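Local atomic coordinates of putative periplasmic or exported protein (Salmonella enterica subsp. enterica serovar Typhimurium, PDB entry 4GQZ), a protein that probably binds copper in the periplasm and so contributes to copper resistance, and forms a V-shaped dimer. Residues L10-L15 / L49-Q54; Y65-P70 / F79-S84; V97-S102 / V106-E111. One frame throughout, in Å; residues are numbered along the deposited sequence.

Interaction 1: L10-L15 / L49-Q54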
loop_
_atom_site.group_PDB
_atom_site.type_symbol
_atom_site.label_atom_id
_atom_site.label_comp_id
_atom_site.label_asym_id
_atom_site.label_seq_id
_atom_site.Cartn_x
_atom_site.Cartn_y
_atom_site.Cartn_z
ATOM N N LEU B 10 -10.908 12.852 -0.624
ATOM C CA LEU B 10 -10.541 11.945 0.465
ATOM C C LEU B 10 -11.101 12.418 1.814
ATOM O O LEU B 10 -11.724 11.651 2.546
ATOM C CB LEU B 10 -9.016 11.779 0.531
ATOM C CG LEU B 10 -8.407 10.594 -0.215
ATOM C CD1 LEU B 10 -8.906 10.527 -1.616
ATOM C CD2 LEU B 10 -6.910 10.665 -0.225
ATOM N N ALA B 11 -10.907 13.698 2.114
ATOM C CA ALA B 11 -11.347 14.278 3.378
ATOM C C ALA B 11 -12.862 14.215 3.580
ATOM O O ALA B 11 -13.331 14.005 4.698
ATOM C CB ALA B 11 -10.851 15.709 3.491
ATOM N N GLN B 12 -13.624 14.395 2.504
ATOM C CA GLN B 12 -15.080 14.521 2.609
ATOM C C GLN B 12 -15.821 13.187 2.587
ATOM O O GLN B 12 -17.022 13.137 2.869
ATOM C CB GLN B 12 -15.624 15.418 1.487
ATOM C CG GLN B 12 -15.488 14.806 0.094
ATOM C CD GLN B 12 -16.370 15.479 -0.954
ATOM O OE1 GLN B 12 -17.255 16.280 -0.629
ATOM N NE2 GLN B 12 -16.130 15.148 -2.227
ATOM N N HIS B 13 -15.124 12.112 2.233
ATOM C CA HIS B 13 -15.766 10.806 2.158
ATOM C C HIS B 13 -15.308 9.861 3.254
ATOM O O HIS B 13 -15.614 8.670 3.214
ATOM C CB HIS B 13 -15.564 10.177 0.780
ATOM C CG HIS B 13 -16.397 10.809 -0.288
ATOM N ND1 HIS B 13 -15.881 11.689 -1.216
ATOM C CD2 HIS B 13 -17.719 10.713 -0.556
ATOM C CE1 HIS B 13 -16.851 12.098 -2.015
ATOM N NE2 HIS B 13 -17.975 11.518 -1.637
ATOM N N GLY B 14 -14.571 10.395 4.228
ATOM C CA GLY B 14 -14.135 9.614 5.375
ATOM C C GLY B 14 -12.836 8.845 5.194
ATOM O O GLY B 14 -12.502 7.984 6.008
ATOM N N LEU B 15 -12.074 9.188 4.160
ATOM C CA LEU B 15 -10.960 8.343 3.724
ATOM C C LEU B 15 -9.553 8.876 4.024
ATOM O O LEU B 15 -8.568 8.164 3.832
ATOM C CB LEU B 15 -11.116 8.037 2.229
ATOM C CG LEU B 15 -12.512 7.538 1.844
ATOM C CD1 LEU B 15 -12.651 7.336 0.335
ATOM C CD2 LEU B 15 -12.867 6.262 2.599
ATOM N N LEU B 49 -11.326 6.549 -8.061
ATOM C CA LEU B 49 -12.446 7.159 -7.358
ATOM C C LEU B 49 -12.990 8.314 -8.169
ATOM O O LEU B 49 -12.234 9.024 -8.832
ATOM C CB LEU B 49 -12.014 7.684 -5.989
ATOM C CG LEU B 49 -11.419 6.700 -4.984
ATOM C CD1 LEU B 49 -10.737 7.457 -3.822
ATOM C CD2 LEU B 49 -12.489 5.771 -4.476
ATOM N N SER B 50 -14.307 8.506 -8.105
ATOM C CA SER B 50 -14.930 9.629 -8.798
ATOM C C SER B 50 -16.187 10.162 -8.105
ATOM O O SER B 50 -16.964 9.396 -7.529
ATOM C CB SER B 50 -15.217 9.266 -10.253
ATOM O OG SER B 50 -15.552 10.434 -10.995
ATOM N N ASP B 51 -16.366 11.485 -8.185
ATOM C CA ASP B 51 -17.494 12.212 -7.597
ATOM C C ASP B 51 -18.428 12.627 -8.729
ATOM O O ASP B 51 -19.561 13.063 -8.510
ATOM C CB ASP B 51 -16.965 13.480 -6.889
ATOM C CG ASP B 51 -17.931 14.032 -5.842
ATOM O OD1 ASP B 51 -19.162 13.851 -5.994
ATOM O OD2 ASP B 51 -17.452 14.657 -4.864
ATOM N N GLY B 52 -17.937 12.487 -9.949
ATOM C CA GLY B 52 -18.649 12.957 -11.119
ATOM C C GLY B 52 -17.856 12.532 -12.330
ATOM O O GLY B 52 -17.442 11.375 -12.413
ATOM N N GLU B 53 -17.622 13.456 -13.259
ATOM C CA GLU B 53 -16.851 13.127 -14.458
ATOM C C GLU B 53 -15.377 12.857 -14.142
ATOM O O GLU B 53 -14.712 12.078 -14.841
ATOM C CB GLU B 53 -16.965 14.254 -15.485
ATOM C CG GLU B 53 -16.468 13.902 -16.892
ATOM C CD GLU B 53 -16.868 14.956 -17.904
ATOM O OE1 GLU B 53 -16.249 15.037 -18.986
ATOM O OE2 GLU B 53 -17.812 15.720 -17.606
ATOM N N GLN B 54 -14.895 13.493 -13.072
ATOM C CA GLN B 54 -13.471 13.558 -12.728
ATOM C C GLN B 54 -12.985 12.373 -11.888
ATOM O O GLN B 54 -13.622 12.004 -10.904
ATOM C CB GLN B 54 -13.221 14.860 -11.969
ATOM C CG GLN B 54 -11.779 15.169 -11.701
ATOM C CD GLN B 54 -11.521 16.660 -11.582
ATOM O OE1 GLN B 54 -11.589 17.233 -10.489
ATOM N NE2 GLN B 54 -11.222 17.299 -12.712
#
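Leu-10, in the last turn of helix 5-12, opens the contact with a methyl-to-methyl touch: its CD1 lies 4.2 Å from CD1 of Leu-49, near the end of strand 46-50. Phe-9 and Ile-27 also pack on Leu-49, and Thr-57 of the second subunit packs on Leu-10, placing this small apolar patch beside the dimer contact. Gln-12 supplies the polar link. Its CG is wedged between the backbone N and the carbonyl carbon (chi1 68°), and from there the chain runs out extended, carrying NE2 to within 3.0 Å of OD2 of Asp-51. The hydrogen bond is bent at the hydrogen (130°), although the amide nitrogen approaches nearly in line with the C-O bond; the amide and carboxylate planes are turned 50° apart. His-13, where the chain leaves the helix, brings the CE1 edge of its ring to 3.9 Å from the same OD2, while its ND1 is hydrogen-bonded to the backbone O of Phe-9, which helps to hold the ring's rotation. OD2 of Asp-51 is thus held by one bent amide bond with an imidazole edge nearby, a setting that would probably help to stabilise its negative charge.

Interaction 2: Y65-P70 / F79-S84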
loop_
_atom_site.group_PDB
_atom_site.type_symbol
_atom_site.label_atom_id
_atom_site.label_comp_id
_atom_site.label_asym_id
_atom_site.label_seq_id
_atom_site.Cartn_x
_atom_site.Cartn_y
_atom_site.Cartn_z
ATOM N N TYR B 65 -5.392 -6.992 -4.378
ATOM C CA TYR B 65 -6.735 -7.181 -3.842
ATOM C C TYR B 65 -7.605 -7.962 -4.803
ATOM O O TYR B 65 -7.891 -7.510 -5.916
ATOM C CB TYR B 65 -7.397 -5.839 -3.591
ATOM C CG TYR B 65 -8.690 -5.889 -2.787
ATOM C CD1 TYR B 65 -8.672 -6.181 -1.434
ATOM C CD2 TYR B 65 -9.915 -5.566 -3.371
ATOM C CE1 TYR B 65 -9.839 -6.184 -0.678
ATOM C CE2 TYR B 65 -11.097 -5.565 -2.617
ATOM C CZ TYR B 65 -11.037 -5.877 -1.270
ATOM O OH TYR B 65 -12.174 -5.892 -0.497
ATOM N N LEU B 66 -8.040 -9.130 -4.356
ATOM C CA LEU B 66 -9.020 -9.902 -5.089
ATOM C C LEU B 66 -10.359 -9.885 -4.347
ATOM O O LEU B 66 -10.436 -10.258 -3.169
ATOM C CB LEU B 66 -8.509 -11.327 -5.236
ATOM C CG LEU B 66 -9.453 -12.296 -5.940
ATOM C CD1 LEU B 66 -9.709 -11.862 -7.388
ATOM C CD2 LEU B 66 -8.875 -13.708 -5.851
ATOM N N SER B 67 -11.426 -9.468 -5.026
ATOM C CA SER B 67 -12.754 -9.497 -4.397
ATOM C C SER B 67 -13.637 -10.494 -5.141
ATOM O O SER B 67 -13.766 -10.430 -6.361
ATOM C CB SER B 67 -13.374 -8.084 -4.351
ATOM O OG SER B 67 -14.516 -8.027 -3.494
ATOM N N PHE B 68 -14.219 -11.449 -4.421
ATOM C CA PHE B 68 -15.002 -12.476 -5.088
ATOM C C PHE B 68 -16.393 -12.635 -4.480
ATOM O O PHE B 68 -16.622 -12.312 -3.303
ATOM C CB PHE B 68 -14.230 -13.806 -5.056
ATOM C CG PHE B 68 -13.871 -14.265 -3.674
ATOM C CD1 PHE B 68 -12.694 -13.847 -3.074
ATOM C CD2 PHE B 68 -14.698 -15.142 -2.986
ATOM C CE1 PHE B 68 -12.350 -14.279 -1.799
ATOM C CE2 PHE B 68 -14.366 -15.578 -1.715
ATOM C CZ PHE B 68 -13.182 -15.139 -1.119
ATOM N N ALA B 69 -17.326 -13.155 -5.275
ATOM C CA ALA B 69 -18.704 -13.258 -4.832
ATOM C C ALA B 69 -19.214 -14.635 -5.190
ATOM O O ALA B 69 -19.467 -14.914 -6.355
ATOM C CB ALA B 69 -19.561 -12.186 -5.501
ATOM N N PRO B 70 -19.319 -15.527 -4.198
ATOM C CA PRO B 70 -19.854 -16.855 -4.528
ATOM C C PRO B 70 -21.330 -16.753 -4.897
ATOM O O PRO B 70 -21.994 -15.782 -4.517
ATOM C CB PRO B 70 -19.687 -17.633 -3.223
ATOM C CG PRO B 70 -18.514 -16.941 -2.513
ATOM C CD PRO B 70 -18.749 -15.467 -2.838
ATOM N N PHE B 79 -14.562 -7.884 -14.562
ATOM C CA PHE B 79 -13.109 -7.946 -14.681
ATOM C C PHE B 79 -12.439 -7.172 -13.541
ATOM O O PHE B 79 -11.765 -7.757 -12.684
ATOM C CB PHE B 79 -12.601 -7.471 -16.046
ATOM C CG PHE B 79 -11.141 -7.763 -16.264
ATOM C CD1 PHE B 79 -10.712 -9.065 -16.517
ATOM C CD2 PHE B 79 -10.190 -6.753 -16.178
ATOM C CE1 PHE B 79 -9.364 -9.348 -16.697
ATOM C CE2 PHE B 79 -8.838 -7.031 -16.354
ATOM C CZ PHE B 79 -8.428 -8.327 -16.613
ATOM N N ASN B 80 -12.636 -5.861 -13.523
ATOM C CA ASN B 80 -12.219 -5.064 -12.376
ATOM C C ASN B 80 -13.400 -4.819 -11.441
ATOM O O ASN B 80 -14.463 -4.384 -11.872
ATOM C CB ASN B 80 -11.566 -3.755 -12.833
ATOM C CG ASN B 80 -10.151 -3.971 -13.335
ATOM O OD1 ASN B 80 -9.445 -4.869 -12.858
ATOM N ND2 ASN B 80 -9.732 -3.174 -14.306
ATOM N N HIS B 81 -13.210 -5.110 -10.162
ATOM C CA HIS B 81 -14.300 -5.033 -9.190
ATOM C C HIS B 81 -14.806 -3.613 -8.969
ATOM O O HIS B 81 -14.025 -2.698 -8.745
ATOM C CB HIS B 81 -13.853 -5.627 -7.850
ATOM C CG HIS B 81 -14.905 -5.578 -6.787
ATOM N ND1 HIS B 81 -16.196 -6.005 -6.995
ATOM C CD2 HIS B 81 -14.849 -5.167 -5.496
ATOM C CE1 HIS B 81 -16.896 -5.856 -5.883
ATOM N NE2 HIS B 81 -16.100 -5.349 -4.958
ATOM N N SER B 82 -16.121 -3.444 -9.017
ATOM C CA SER B 82 -16.735 -2.172 -8.656
ATOM C C SER B 82 -17.092 -2.192 -7.175
ATOM O O SER B 82 -17.999 -2.915 -6.761
ATOM C CB SER B 82 -18.001 -1.938 -9.481
ATOM O OG SER B 82 -18.650 -0.757 -9.043
ATOM N N LEU B 83 -16.390 -1.392 -6.376
ATOM C CA LEU B 83 -16.607 -1.379 -4.935
ATOM C C LEU B 83 -17.889 -0.628 -4.588
ATOM O O LEU B 83 -18.410 -0.744 -3.473
ATOM C CB LEU B 83 -15.414 -0.716 -4.238
ATOM C CG LEU B 83 -14.039 -1.331 -4.499
ATOM C CD1 LEU B 83 -12.974 -0.275 -4.373
ATOM C CD2 LEU B 83 -13.753 -2.432 -3.521
ATOM N N SER B 84 -18.403 0.128 -5.553
ATOM C CA SER B 84 -19.495 1.049 -5.292
ATOM C C SER B 84 -20.796 0.691 -6.000
ATOM O O SER B 84 -21.853 1.200 -5.625
ATOM C CB SER B 84 -19.091 2.435 -5.752
ATOM O OG SER B 84 -18.821 2.400 -7.139
#
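Ser-67 of strand 63-68 lies over one face of the His-81 imidazole, and its short side chain can be followed outward across that ring. CB meets the ring first, 3.5 Å from CD2 of His-81. Measured to the centroid of the His-81 ring, the same CB stands at 3.9 Å and 28° off the normal, a CH-pi contact over the face. One bond further, OG remains above this face but is displaced toward the rim, with NE2 of His-81 at 3.4 Å. The stronger polar partner of both groups is Asp-28 of helix 20-28, whose OD2 is hydrogen-bonded to Ser-67 OG and whose OD1 is hydrogen-bonded to His-81 NE2. A single carboxylate therefore ties the two residues together and helps to hold the imidazole in its rotation. The contact lies near the centre of the chain, where two sheets come together: strand 63-68 is the middle strand of a mixed three-stranded sheet, flanked by 120-125 and 154-155, while the short, weakly bonded strand 81-82 borders the antiparallel sheet that contains 39-42. On the face of the imidazole away from Ser-67 lies the backbone N of Leu-83. The side chain of Leu-83 continues the junction, its CD2 approaching CE2 of Tyr-65 obliquely at 4.2 Å. With CG anti to the backbone N (chi1 -169°), the Tyr-65 ring is carried across to Leu-83, and its hydroxyl is hydrogen-bonded to the same OD2 of Asp-28 that Ser-67 uses.

Interaction 3: V97-S102 / V106-E111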
loop_
_atom_site.group_PDB
_atom_site.type_symbol
_atom_site.label_atom_id
_atom_site.label_comp_id
_atom_site.label_asym_id
_atom_site.label_seq_id
_atom_site.Cartn_x
_atom_site.Cartn_y
_atom_site.Cartn_z
ATOM N N VAL B 97 -12.877 -19.964 3.433
ATOM C CA VAL B 97 -12.095 -19.484 2.298
ATOM C C VAL B 97 -10.673 -20.035 2.363
ATOM O O VAL B 97 -9.997 -19.890 3.386
ATOM C CB VAL B 97 -12.047 -17.937 2.290
ATOM C CG1 VAL B 97 -11.149 -17.413 1.155
ATOM C CG2 VAL B 97 -13.473 -17.347 2.184
ATOM N N LYS B 98 -10.223 -20.675 1.285
ATOM C CA LYS B 98 -8.844 -21.155 1.232
ATOM C C LYS B 98 -8.150 -20.708 -0.037
ATOM O O LYS B 98 -8.661 -20.920 -1.136
ATOM C CB LYS B 98 -8.770 -22.684 1.329
ATOM C CG LYS B 98 -7.326 -23.195 1.362
ATOM C CD LYS B 98 -7.227 -24.690 1.699
ATOM C CE LYS B 98 -7.826 -25.554 0.612
ATOM N NZ LYS B 98 -7.829 -26.984 1.027
ATOM N N VAL B 99 -6.984 -20.088 0.106
ATOM C CA VAL B 99 -6.184 -19.753 -1.060
ATOM C C VAL B 99 -4.845 -20.460 -0.965
ATOM O O VAL B 99 -4.148 -20.339 0.049
ATOM C CB VAL B 99 -5.951 -18.247 -1.184
ATOM C CG1 VAL B 99 -4.925 -17.961 -2.288
ATOM C CG2 VAL B 99 -7.260 -17.545 -1.481
ATOM N N THR B 100 -4.499 -21.200 -2.015
ATOM C CA THR B 100 -3.268 -21.978 -2.047
ATOM C C THR B 100 -2.468 -21.605 -3.291
ATOM O O THR B 100 -3.041 -21.458 -4.365
ATOM C CB THR B 100 -3.569 -23.511 -2.045
ATOM O OG1 THR B 100 -4.398 -23.851 -3.165
ATOM C CG2 THR B 100 -4.300 -23.910 -0.786
ATOM N N ASP B 101 -1.151 -21.453 -3.169
ATOM C CA ASP B 101 -0.357 -21.055 -4.340
ATOM C C ASP B 101 0.094 -22.256 -5.185
ATOM O O ASP B 101 -0.205 -23.401 -4.843
ATOM C CB ASP B 101 0.807 -20.120 -3.965
ATOM C CG ASP B 101 1.931 -20.809 -3.175
ATOM O OD1 ASP B 101 1.999 -22.055 -3.127
ATOM O OD2 ASP B 101 2.774 -20.071 -2.604
ATOM N N SER B 102 0.811 -21.995 -6.278
ATOM C CA SER B 102 1.178 -23.053 -7.219
ATOM C C SER B 102 2.145 -24.089 -6.635
ATOM O O SER B 102 2.257 -25.192 -7.168
ATOM C CB SER B 102 1.770 -22.465 -8.495
ATOM O OG SER B 102 2.953 -21.754 -8.202
ATOM N N VAL B 106 -0.340 -22.648 1.695
ATOM C CA VAL B 106 -1.633 -22.046 2.036
ATOM C C VAL B 106 -1.447 -20.577 2.399
ATOM O O VAL B 106 -0.746 -20.252 3.355
ATOM C CB VAL B 106 -2.319 -22.804 3.192
ATOM C CG1 VAL B 106 -3.575 -22.064 3.665
ATOM C CG2 VAL B 106 -2.670 -24.196 2.749
ATOM N N ILE B 107 -2.058 -19.685 1.620
ATOM C CA ILE B 107 -1.905 -18.252 1.835
ATOM C C ILE B 107 -3.044 -17.754 2.708
ATOM O O ILE B 107 -2.876 -16.886 3.568
ATOM C CB ILE B 107 -1.963 -17.463 0.504
ATOM C CG1 ILE B 107 -0.974 -18.023 -0.523
ATOM C CG2 ILE B 107 -1.696 -15.992 0.755
ATOM C CD1 ILE B 107 0.470 -18.088 -0.031
ATOM N N VAL B 108 -4.224 -18.294 2.446
ATOM C CA VAL B 108 -5.406 -17.921 3.200
ATOM C C VAL B 108 -6.154 -19.178 3.579
ATOM O O VAL B 108 -6.359 -20.057 2.752
ATOM C CB VAL B 108 -6.346 -17.000 2.380
ATOM C CG1 VAL B 108 -7.565 -16.621 3.206
ATOM C CG2 VAL B 108 -5.624 -15.751 1.944
ATOM N N GLN B 109 -6.539 -19.275 4.843
ATOM C CA GLN B 109 -7.415 -20.345 5.278
ATOM C C GLN B 109 -8.180 -19.867 6.492
ATOM O O GLN B 109 -7.627 -19.823 7.595
ATOM C CB GLN B 109 -6.617 -21.586 5.643
ATOM C CG GLN B 109 -7.389 -22.549 6.535
ATOM C CD GLN B 109 -7.981 -23.690 5.771
ATOM O OE1 GLN B 109 -9.016 -23.543 5.116
ATOM N NE2 GLN B 109 -7.337 -24.851 5.851
ATOM N N LYS B 110 -9.438 -19.477 6.294
ATOM C CA LYS B 110 -10.263 -19.050 7.423
ATOM C C LYS B 110 -11.735 -18.856 7.095
ATOM O O LYS B 110 -12.128 -18.794 5.929
ATOM C CB LYS B 110 -9.713 -17.774 8.061
ATOM C CG LYS B 110 -9.652 -16.559 7.158
ATOM C CD LYS B 110 -9.056 -15.398 7.949
ATOM C CE LYS B 110 -9.086 -14.095 7.171
ATOM N NZ LYS B 110 -8.099 -14.050 6.055
ATOM N N GLU B 111 -12.537 -18.763 8.154
ATOM C CA GLU B 111 -13.943 -18.403 8.041
ATOM C C GLU B 111 -14.050 -16.910 7.764
ATOM O O GLU B 111 -13.524 -16.096 8.524
ATOM C CB GLU B 111 -14.682 -18.725 9.346
ATOM C CG GLU B 111 -14.278 -20.043 10.004
ATOM C CD GLU B 111 -14.429 -21.236 9.078
ATOM O OE1 GLU B 111 -15.308 -21.190 8.183
ATOM O OE2 GLU B 111 -13.659 -22.219 9.237
#
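Backbone hydrogen bonds between Val-97 and Lys-110 and around Val-99 join the two strands of this beta hairpin, whose axes run antiparallel at 175°. Val-97 and Lys-110 form an antiparallel hydrogen-bonded pair where the chain turns a corner: N of Val-97 donates to O of Lys-110 at 2.9 Å, and N of Lys-110 returns a bond to O of Val-97. N of Val-99 donates to O of Val-108 at 2.7 Å, but O of Val-99 accepts twice, from N of Ile-107 at 2.7 Å and from N of Val-108 at 3.2 Å. Two residues thus face one, a classic beta bulge that shifts the register by one before Thr-100 pairs with Val-106. At the non-hydrogen-bonded pair of Lys-98 and Gln-109, C-H groups approach carbonyls: CA of Lys-98 is 3.1 Å from O of Val-108, and CA of Gln-109 comes similarly near O of Val-97.

The apolar contacts are concentrated on the face carrying Val-97, Val-99 and Val-108. CB of Val-99 lies 3.8 Å from CB of Val-108, and Leu-124 packs on both residues. On the other face, CG2 of Thr-100 touches CG2 of Val-106 at 3.9 Å.

Among the polar side chains, Gln-109 bends at its second torsion (chi2 100°), which lays its amide alongside the aliphatic part of Lys-98. OD1 of Asp-101 is hydrogen-bonded to the backbone N of Ala-105, while its OD2 lies 4.0 Å from CD1 of Ile-107.

Val-97, Val-99 and Val-108 turn inward against Leu-124 and Leu-132, with Lys-98, Thr-100, Val-106 and Gln-109 on the opposite face, and the doubly used carbonyl of Val-99 absorbs the extra residue without losing either N-H bond.

How the interactions relate
The three contacts follow one another along the chain and across the molecule. Interaction 1 and interaction 3 lie on opposite sides of the chain's centre, with centres about 33 Å apart, while interaction 2 sits close to that centre, about 19 Å from interaction 1 and 18 Å from interaction 3, measured between centres. Interactions 1 and 2 do not touch, their nearest atoms being about 6 Å apart, but both reach the antiparallel sheet containing strands 39-42 and 46-50. Interactions 2 and 3 meet directly: CZ of Phe-68 packs 3.8 Å from CG1 of Val-97. All three are structural packing contacts of the fold.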